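Local coordinates for protein galactose-binding lectin (Arachis hypogaea, PDB 6VAW) that binds galactose and galactose-based ligands as a legume lectin that carries calcium and manganese ions and assembles into a homotetramer, at residues P16-Q21 / G44-A49; I32-L37 / H218-W223. One frame throughout, in Å; residues are numbered along the deposited sequence.

Contact 1: P16-Q21 / G44-A49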
ATOM      1  N   PRO A  16      11.031   0.996 -16.788  1.00 26.46           N
ATOM      2  CA  PRO A  16      10.691   2.355 -17.253  1.00 26.99           C
ATOM      3  C   PRO A  16      10.510   3.382 -16.121  1.00 29.77           C
ATOM      4  O   PRO A  16      10.552   4.569 -16.424  1.00 31.26           O
ATOM      5  CB  PRO A  16       9.376   2.169 -18.030  1.00 29.25           C
ATOM      6  CG  PRO A  16       8.845   0.866 -17.601  1.00 33.11           C
ATOM      7  CD  PRO A  16       9.994   0.014 -17.176  1.00 28.09           C
ATOM      8  N   ALA A  17      10.381   2.947 -14.845  1.00 23.01           N
ATOM      9  CA  ALA A  17      10.185   3.861 -13.684  1.00 23.05           C
ATOM     10  C   ALA A  17      11.452   4.586 -13.232  1.00 27.55           C
ATOM     11  O   ALA A  17      11.333   5.513 -12.411  1.00 26.92           O
ATOM     12  CB  ALA A  17       9.596   3.101 -12.494  1.00 24.17           C
ATOM     13  N   ILE A  18      12.644   4.145 -13.718  1.00 22.96           N
ATOM     14  CA  ILE A  18      13.943   4.700 -13.362  1.00 24.40           C
ATOM     15  C   ILE A  18      14.720   5.258 -14.587  1.00 27.58           C
ATOM     16  O   ILE A  18      15.021   4.519 -15.536  1.00 28.26           O
ATOM     17  CB  ILE A  18      14.818   3.674 -12.573  1.00 28.34           C
ATOM     18  CG1 ILE A  18      14.133   3.186 -11.268  1.00 29.92           C
ATOM     19  CG2 ILE A  18      16.211   4.284 -12.243  1.00 29.21           C
ATOM     20  CD1 ILE A  18      13.855   4.296 -10.164  1.00 41.80           C
ATOM     21  N   ASN A  19      15.084   6.560 -14.530  1.00 24.03           N
ATOM     22  CA  ASN A  19      15.928   7.236 -15.515  1.00 24.68           C
ATOM     23  C   ASN A  19      17.360   7.130 -15.044  1.00 29.27           C
ATOM     24  O   ASN A  19      17.649   7.533 -13.919  1.00 26.67           O
ATOM     25  CB  ASN A  19      15.571   8.723 -15.708  1.00 29.50           C
ATOM     26  CG  ASN A  19      14.254   9.071 -16.365  1.00 54.75           C
ATOM     27  OD1 ASN A  19      13.681  10.129 -16.084  1.00 49.28           O
ATOM     28  ND2 ASN A  19      13.754   8.238 -17.270  1.00 49.01           N
ATOM     29  N   PHE A  20      18.239   6.562 -15.863  1.00 28.05           N
ATOM     30  CA  PHE A  20      19.656   6.403 -15.549  1.00 29.73           C
ATOM     31  C   PHE A  20      20.466   7.498 -16.255  1.00 30.20           C
ATOM     32  O   PHE A  20      20.272   7.742 -17.447  1.00 29.45           O
ATOM     33  CB  PHE A  20      20.149   4.993 -15.952  1.00 33.05           C
ATOM     34  CG  PHE A  20      19.446   3.867 -15.229  1.00 37.48           C
ATOM     35  CD1 PHE A  20      19.862   3.461 -13.963  1.00 41.74           C
ATOM     36  CD2 PHE A  20      18.358   3.216 -15.806  1.00 43.02           C
ATOM     37  CE1 PHE A  20      19.206   2.420 -13.290  1.00 43.31           C
ATOM     38  CE2 PHE A  20      17.690   2.181 -15.124  1.00 47.11           C
ATOM     39  CZ  PHE A  20      18.139   1.772 -13.884  1.00 44.86           C
ATOM     40  N   GLN A  21      21.349   8.158 -15.522  1.00 24.96           N
ATOM     41  CA  GLN A  21      22.175   9.235 -16.042  1.00 25.10           C
ATOM     42  C   GLN A  21      23.643   8.981 -15.745  1.00 30.23           C
ATOM     43  O   GLN A  21      23.999   8.662 -14.616  1.00 30.18           O
ATOM     44  CB  GLN A  21      21.766  10.613 -15.464  1.00 25.51           C
ATOM     45  CG  GLN A  21      20.311  11.018 -15.723  1.00 26.82           C
ATOM     46  CD  GLN A  21      20.033  12.463 -15.365  1.00 33.25           C
ATOM     47  OE1 GLN A  21      20.590  13.035 -14.413  1.00 26.30           O
ATOM     48  NE2 GLN A  21      19.097  13.059 -16.079  1.00 29.42           N
ATOM     49  N   GLY A  44      27.321   9.386 -11.680  1.00 22.71           N
ATOM     50  CA  GLY A  44      26.155   8.560 -11.973  1.00 22.08           C
ATOM     51  C   GLY A  44      24.969   9.019 -11.147  1.00 24.28           C
ATOM     52  O   GLY A  44      25.134   9.366  -9.979  1.00 21.61           O
ATOM     53  N   ARG A  45      23.789   9.101 -11.769  1.00 20.58           N
ATOM     54  CA  ARG A  45      22.568   9.524 -11.101  1.00 20.96           C
ATOM     55  C   ARG A  45      21.395   8.657 -11.550  1.00 26.01           C
ATOM     56  O   ARG A  45      21.360   8.211 -12.700  1.00 25.85           O
ATOM     57  CB  ARG A  45      22.247  11.007 -11.352  1.00 19.14           C
ATOM     58  CG  ARG A  45      23.449  11.928 -11.571  1.00 21.01           C
ATOM     59  CD  ARG A  45      23.135  13.394 -11.328  1.00 21.29           C
ATOM     60  NE  ARG A  45      22.037  13.901 -12.147  1.00 22.67           N
ATOM     61  CZ  ARG A  45      21.669  15.178 -12.176  1.00 33.57           C
ATOM     62  NH1 ARG A  45      22.335  16.083 -11.463  1.00 22.63           N
ATOM     63  NH2 ARG A  45      20.641  15.563 -12.913  1.00 28.16           N
ATOM     64  N   VAL A  46      20.448   8.397 -10.634  1.00 21.03           N
ATOM     65  CA  VAL A  46      19.206   7.688 -10.909  1.00 21.48           C
ATOM     66  C   VAL A  46      18.068   8.601 -10.493  1.00 25.13           C
ATOM     67  O   VAL A  46      18.146   9.217  -9.431  1.00 23.79           O
ATOM     68  CB  VAL A  46      19.082   6.267 -10.298  1.00 26.97           C
ATOM     69  CG1 VAL A  46      20.130   5.338 -10.868  1.00 27.73           C
ATOM     70  CG2 VAL A  46      19.129   6.279  -8.767  1.00 27.00           C
ATOM     71  N   LEU A  47      17.026   8.704 -11.321  1.00 23.60           N
ATOM     72  CA  LEU A  47      15.849   9.521 -11.026  1.00 24.89           C
ATOM     73  C   LEU A  47      14.584   8.703 -11.168  1.00 27.73           C
ATOM     74  O   LEU A  47      14.520   7.826 -12.045  1.00 25.51           O
ATOM     75  CB  LEU A  47      15.750  10.728 -11.979  1.00 26.21           C
ATOM     76  CG  LEU A  47      16.927  11.696 -12.037  1.00 33.26           C
ATOM     77  CD1 LEU A  47      16.981  12.382 -13.379  1.00 35.50           C
ATOM     78  CD2 LEU A  47      16.863  12.719 -10.924  1.00 36.51           C
ATOM     79  N   TYR A  48      13.567   9.010 -10.332  1.00 24.86           N
ATOM     80  CA  TYR A  48      12.262   8.408 -10.525  1.00 24.54           C
ATOM     81  C   TYR A  48      11.765   9.069 -11.814  1.00 28.61           C
ATOM     82  O   TYR A  48      11.872  10.286 -11.937  1.00 27.68           O
ATOM     83  CB  TYR A  48      11.353   8.596  -9.306  1.00 25.66           C
ATOM     84  CG  TYR A  48      10.021   7.918  -9.487  1.00 28.37           C
ATOM     85  CD1 TYR A  48       9.927   6.527  -9.537  1.00 29.97           C
ATOM     86  CD2 TYR A  48       8.850   8.663  -9.619  1.00 30.20           C
ATOM     87  CE1 TYR A  48       8.699   5.894  -9.686  1.00 31.92           C
ATOM     88  CE2 TYR A  48       7.616   8.034  -9.802  1.00 31.51           C
ATOM     89  CZ  TYR A  48       7.549   6.651  -9.833  1.00 41.63           C
ATOM     90  OH  TYR A  48       6.329   6.029  -9.966  1.00 54.66           O
ATOM     91  N   ALA A  49      11.402   8.240 -12.771  1.00 27.17           N
ATOM     92  CA  ALA A  49      11.137   8.704 -14.147  1.00 28.61           C
ATOM     93  C   ALA A  49       9.980   9.686 -14.239  1.00 32.60           C
ATOM     94  O   ALA A  49       9.947  10.429 -15.197  1.00 33.97           O
ATOM     95  CB  ALA A  49      10.910   7.524 -15.046  1.00 29.20           C
TER
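With CG anti to its own carbonyl carbon (chi1 -58°) and the chain extended beyond it, Gln21 carries its amide across to Arg45, whose side chain bends at chi3 (-57°) and turns the guanidinium side-on to meet it. Gln21 OE1 accepts from both Arg45 NE at 2.8 Å and Arg45 NH2 at 2.9 Å; the first donor lies nearly along the C=O axis, the second on a lone pair in the carbonyl plane. Amide and guanidinium planes are 13° apart, nearly coplanar, and two bonds to one oxygen should restrain the rotation of both groups. Leu47 CD1 packs against the same amide, 3.5 Å from Gln21 NE2. Thr94 ties the pair to a neighbouring loop, its carbonyl accepting from Gln21 NE2 and its hydroxyl bonding Arg45 NH2.

The backbones carrying these side chains form an antiparallel ladder, with Asn19-Leu47 and Gln21-Arg45 as hydrogen-bonded pairs. It ends where Ala49 N reaches Ala17 O at 2.8 Å. On the other face Val46 CG1 lies 3.6 Å from Phe20 CD1, the two side chains pointing the same way, and Val46 CB meets Ile18 CG2 at 4.0 Å. Met50 of the second subunit packs on Ala17, Tyr48 and Ala49. This is the edge of the seven-stranded antiparallel sheet of the legume lectin fold, where strand 18-22 lies outermost within the chain.

Contact 2: I32-L37 / H218-W223; sequences IQLTNL and HLIRSW
A short antiparallel bridge in the beta-sandwich of the legume lectin fold joins strand 32-33 to strand 217-229, and past the bridge Thr35 and His218 are joined both directly and through a water. Ile32 and Ile220 form a hydrogen-bonded pair, with Ile32 N to Ile220 O at 2.9 Å and Ile220 N to Ile32 O at 2.8 Å. Two residues on, Leu34 N donates to His218 O, also at 2.9 Å.

Thr35 OG1 then approaches the edge of the His218 imidazole in the ring plane and hydrogen-bonds ND1 at 3.0 Å. Its hydroxyl sits between the backbone N and the carbonyl carbon (chi1 58°), which leaves it facing the ring. A water bridges the same corner: it takes a bond from His218 N at 2.9 Å, gives one to Thr35 O, and meets Thr35 OG1 at 2.7 Å. NE2 of His218 is hydrogen-bonded to the backbone N of Gly84, which probably limits rotation of the ring; the His218 side chain lies about 9 Å from the bound galactoside.

Apolar packing is provided by Leu34 CD1, 3.9 Å from Ile220 CG1, while Gln33 CB meets Leu219 CD2 on the other face. Toward the seven-stranded sheet, Leu34 rests on Val46 of strand 43-53, and Leu34 and Ile220 reach Ala208 and Phe206, respectively, of strand 201-209.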
ATOM      1  N   ILE A  32      21.816  -0.773  -7.377  1.00 24.65           N
ATOM      2  CA  ILE A  32      22.249   0.249  -8.314  1.00 24.72           C
ATOM      3  C   ILE A  32      23.642   0.673  -7.882  1.00 29.21           C
ATOM      4  O   ILE A  32      23.828   1.032  -6.715  1.00 30.48           O
ATOM      5  CB  ILE A  32      21.259   1.451  -8.370  1.00 28.05           C
ATOM      6  CG1 ILE A  32      20.014   1.096  -9.218  1.00 28.62           C
ATOM      7  CG2 ILE A  32      21.939   2.706  -8.911  1.00 28.88           C
ATOM      8  CD1 ILE A  32      18.972   2.220  -9.302  1.00 42.21           C
ATOM      9  N   GLN A  33      24.606   0.635  -8.812  1.00 23.96           N
ATOM     10  CA  GLN A  33      25.973   1.126  -8.588  1.00 22.96           C
ATOM     11  C   GLN A  33      26.080   2.450  -9.339  1.00 26.75           C
ATOM     12  O   GLN A  33      25.907   2.468 -10.556  1.00 26.69           O
ATOM     13  CB  GLN A  33      27.025   0.097  -9.053  1.00 25.03           C
ATOM     14  CG  GLN A  33      28.426   0.557  -8.704  1.00 28.98           C
ATOM     15  CD  GLN A  33      29.501  -0.412  -9.104  1.00 48.69           C
ATOM     16  OE1 GLN A  33      30.474  -0.030  -9.768  1.00 47.89           O
ATOM     17  NE2 GLN A  33      29.388  -1.662  -8.652  1.00 34.48           N
ATOM     18  N   LEU A  34      26.309   3.562  -8.622  1.00 23.82           N
ATOM     19  CA  LEU A  34      26.261   4.865  -9.269  1.00 21.41           C
ATOM     20  C   LEU A  34      27.512   5.277 -10.001  1.00 27.51           C
ATOM     21  O   LEU A  34      27.379   5.915 -11.037  1.00 28.82           O
ATOM     22  CB  LEU A  34      25.898   5.950  -8.279  1.00 20.80           C
ATOM     23  CG  LEU A  34      24.419   5.936  -7.791  1.00 24.85           C
ATOM     24  CD1 LEU A  34      24.260   6.684  -6.496  1.00 24.91           C
ATOM     25  CD2 LEU A  34      23.464   6.481  -8.856  1.00 26.98           C
ATOM     26  N   THR A  35      28.699   4.982  -9.474  1.00 22.87           N
ATOM     27  CA  THR A  35      29.923   5.403 -10.171  1.00 23.58           C
ATOM     28  C   THR A  35      30.698   4.231 -10.799  1.00 26.72           C
ATOM     29  O   THR A  35      30.541   3.072 -10.407  1.00 26.44           O
ATOM     30  CB  THR A  35      30.836   6.208  -9.247  1.00 32.42           C
ATOM     31  OG1 THR A  35      31.168   5.437  -8.092  1.00 31.41           O
ATOM     32  CG2 THR A  35      30.221   7.537  -8.832  1.00 33.63           C
ATOM     33  N   ASN A  36      31.534   4.564 -11.805  1.00 25.08           N
ATOM     34  CA  ASN A  36      32.386   3.596 -12.507  1.00 25.34           C
ATOM     35  C   ASN A  36      33.780   3.728 -11.899  1.00 28.76           C
ATOM     36  O   ASN A  36      34.391   4.796 -11.975  1.00 27.92           O
ATOM     37  CB  ASN A  36      32.363   3.862 -14.007  1.00 29.09           C
ATOM     38  CG  ASN A  36      33.219   2.922 -14.832  1.00 42.51           C
ATOM     39  OD1 ASN A  36      34.337   2.531 -14.454  1.00 28.45           O
ATOM     40  ND2 ASN A  36      32.728   2.599 -16.012  1.00 35.66           N
ATOM     41  N   LEU A  37      34.262   2.653 -11.262  1.00 27.51           N
ATOM     42  CA  LEU A  37      35.544   2.609 -10.540  1.00 26.68           C
ATOM     43  C   LEU A  37      36.791   2.813 -11.432  1.00 30.55           C
ATOM     44  O   LEU A  37      37.857   3.108 -10.885  1.00 27.29           O
ATOM     45  CB  LEU A  37      35.677   1.249  -9.821  1.00 27.05           C
ATOM     46  CG  LEU A  37      34.902   0.977  -8.483  1.00 32.56           C
ATOM     47  CD1 LEU A  37      34.206   2.228  -7.885  1.00 31.69           C
ATOM     48  CD2 LEU A  37      33.984  -0.197  -8.599  1.00 36.46           C
ATOM     49  N   HIS A 218      29.518   3.010  -4.647  1.00 23.41           N
ATOM     50  CA  HIS A 218      28.317   3.745  -4.162  1.00 23.28           C
ATOM     51  C   HIS A 218      27.100   2.959  -4.609  1.00 27.72           C
ATOM     52  O   HIS A 218      26.825   2.906  -5.818  1.00 27.33           O
ATOM     53  CB  HIS A 218      28.241   5.192  -4.698  1.00 24.49           C
ATOM     54  CG  HIS A 218      29.398   6.090  -4.405  1.00 28.14           C
ATOM     55  ND1 HIS A 218      30.362   6.358  -5.373  1.00 29.90           N
ATOM     56  CD2 HIS A 218      29.635   6.883  -3.328  1.00 29.97           C
ATOM     57  CE1 HIS A 218      31.180   7.246  -4.831  1.00 29.58           C
ATOM     58  NE2 HIS A 218      30.782   7.602  -3.607  1.00 29.22           N
ATOM     59  N   LEU A 219      26.420   2.285  -3.674  1.00 22.08           N
ATOM     60  CA  LEU A 219      25.263   1.443  -3.990  1.00 23.01           C
ATOM     61  C   LEU A 219      23.939   1.940  -3.415  1.00 24.42           C
ATOM     62  O   LEU A 219      23.903   2.310  -2.255  1.00 23.07           O
ATOM     63  CB  LEU A 219      25.463   0.009  -3.465  1.00 23.77           C
ATOM     64  CG  LEU A 219      26.671  -0.763  -4.001  1.00 30.10           C
ATOM     65  CD1 LEU A 219      26.918  -2.006  -3.169  1.00 32.07           C
ATOM     66  CD2 LEU A 219      26.483  -1.122  -5.460  1.00 30.25           C
ATOM     67  N   ILE A 220      22.864   1.900  -4.202  1.00 21.35           N
ATOM     68  CA  ILE A 220      21.502   2.185  -3.756  1.00 22.81           C
ATOM     69  C   ILE A 220      20.823   0.821  -3.736  1.00 28.48           C
ATOM     70  O   ILE A 220      20.787   0.149  -4.773  1.00 29.06           O
ATOM     71  CB  ILE A 220      20.739   3.255  -4.587  1.00 26.30           C
ATOM     72  CG1 ILE A 220      21.546   4.580  -4.740  1.00 26.03           C
ATOM     73  CG2 ILE A 220      19.328   3.488  -4.024  1.00 29.40           C
ATOM     74  CD1 ILE A 220      21.843   5.412  -3.414  1.00 35.65           C
ATOM     75  N   ARG A 221      20.379   0.386  -2.554  1.00 22.77           N
ATOM     76  CA  ARG A 221      19.802  -0.939  -2.343  1.00 23.61           C
ATOM     77  C   ARG A 221      18.273  -0.989  -2.421  1.00 28.30           C
ATOM     78  O   ARG A 221      17.719  -1.978  -2.911  1.00 29.27           O
ATOM     79  CB  ARG A 221      20.267  -1.498  -0.999  1.00 24.96           C
ATOM     80  CG  ARG A 221      21.778  -1.740  -0.943  1.00 23.69           C
ATOM     81  CD  ARG A 221      22.253  -2.217   0.418  1.00 39.34           C
ATOM     82  NE  ARG A 221      21.521  -3.400   0.896  1.00 65.47           N
ATOM     83  CZ  ARG A 221      21.890  -4.660   0.682  1.00 91.65           C
ATOM     84  NH1 ARG A 221      22.993  -4.932  -0.005  1.00 84.44           N
ATOM     85  NH2 ARG A 221      21.155  -5.659   1.155  1.00 83.37           N
ATOM     86  N   SER A 222      17.591   0.025  -1.885  1.00 24.41           N
ATOM     87  CA  SER A 222      16.129   0.077  -1.873  1.00 23.19           C
ATOM     88  C   SER A 222      15.653   1.509  -1.725  1.00 24.25           C
ATOM     89  O   SER A 222      16.413   2.365  -1.279  1.00 21.75           O
ATOM     90  CB  SER A 222      15.554  -0.797  -0.758  1.00 25.06           C
ATOM     91  OG  SER A 222      15.921  -0.337   0.527  1.00 30.25           O
ATOM     92  N   TRP A 223      14.404   1.770  -2.120  1.00 22.68           N
ATOM     93  CA  TRP A 223      13.816   3.100  -2.039  1.00 22.55           C
ATOM     94  C   TRP A 223      12.287   3.018  -2.034  1.00 25.23           C
ATOM     95  O   TRP A 223      11.706   2.447  -2.951  1.00 26.79           O
ATOM     96  CB  TRP A 223      14.303   3.934  -3.224  1.00 20.72           C
ATOM     97  CG  TRP A 223      13.893   5.378  -3.224  1.00 20.69           C
ATOM     98  CD1 TRP A 223      13.540   6.149  -2.149  1.00 22.47           C
ATOM     99  CD2 TRP A 223      13.861   6.243  -4.363  1.00 20.56           C
ATOM    100  NE1 TRP A 223      13.276   7.432  -2.555  1.00 20.89           N
ATOM    101  CE2 TRP A 223      13.500   7.529  -3.905  1.00 23.89           C
ATOM    102  CE3 TRP A 223      14.162   6.072  -5.723  1.00 21.63           C
ATOM    103  CZ2 TRP A 223      13.428   8.636  -4.764  1.00 22.36           C
ATOM    104  CZ3 TRP A 223      14.026   7.152  -6.579  1.00 23.74           C
ATOM    105  CH2 TRP A 223      13.641   8.411  -6.102  1.00 24.44           C
TER
HETATM  106  O   HOH W   1      30.359   2.961  -7.473  1.00 32.38           O

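How the contacts relate
The centres of the two contacts lie about 12 Å apart: contact 1 in the seven-stranded sheet, contact 2 where the short strand 32-33 joins strand 217-229 of the opposing sheet. Their segments alternate along the chain, 16-21, 32-37, 44-49 and 218-223, so the chain passes from one sheet to the other and back before its late strand closes contact 2. They touch through the core: Leu34 CD2 packs on Gly44 O at 3.5 Å, Ile32 CD1 on Val46 CG1, and Trp223 CH2 on Tyr48 CB. Contact 1 pairs two early strands, while contact 2 joins an early strand to the last one.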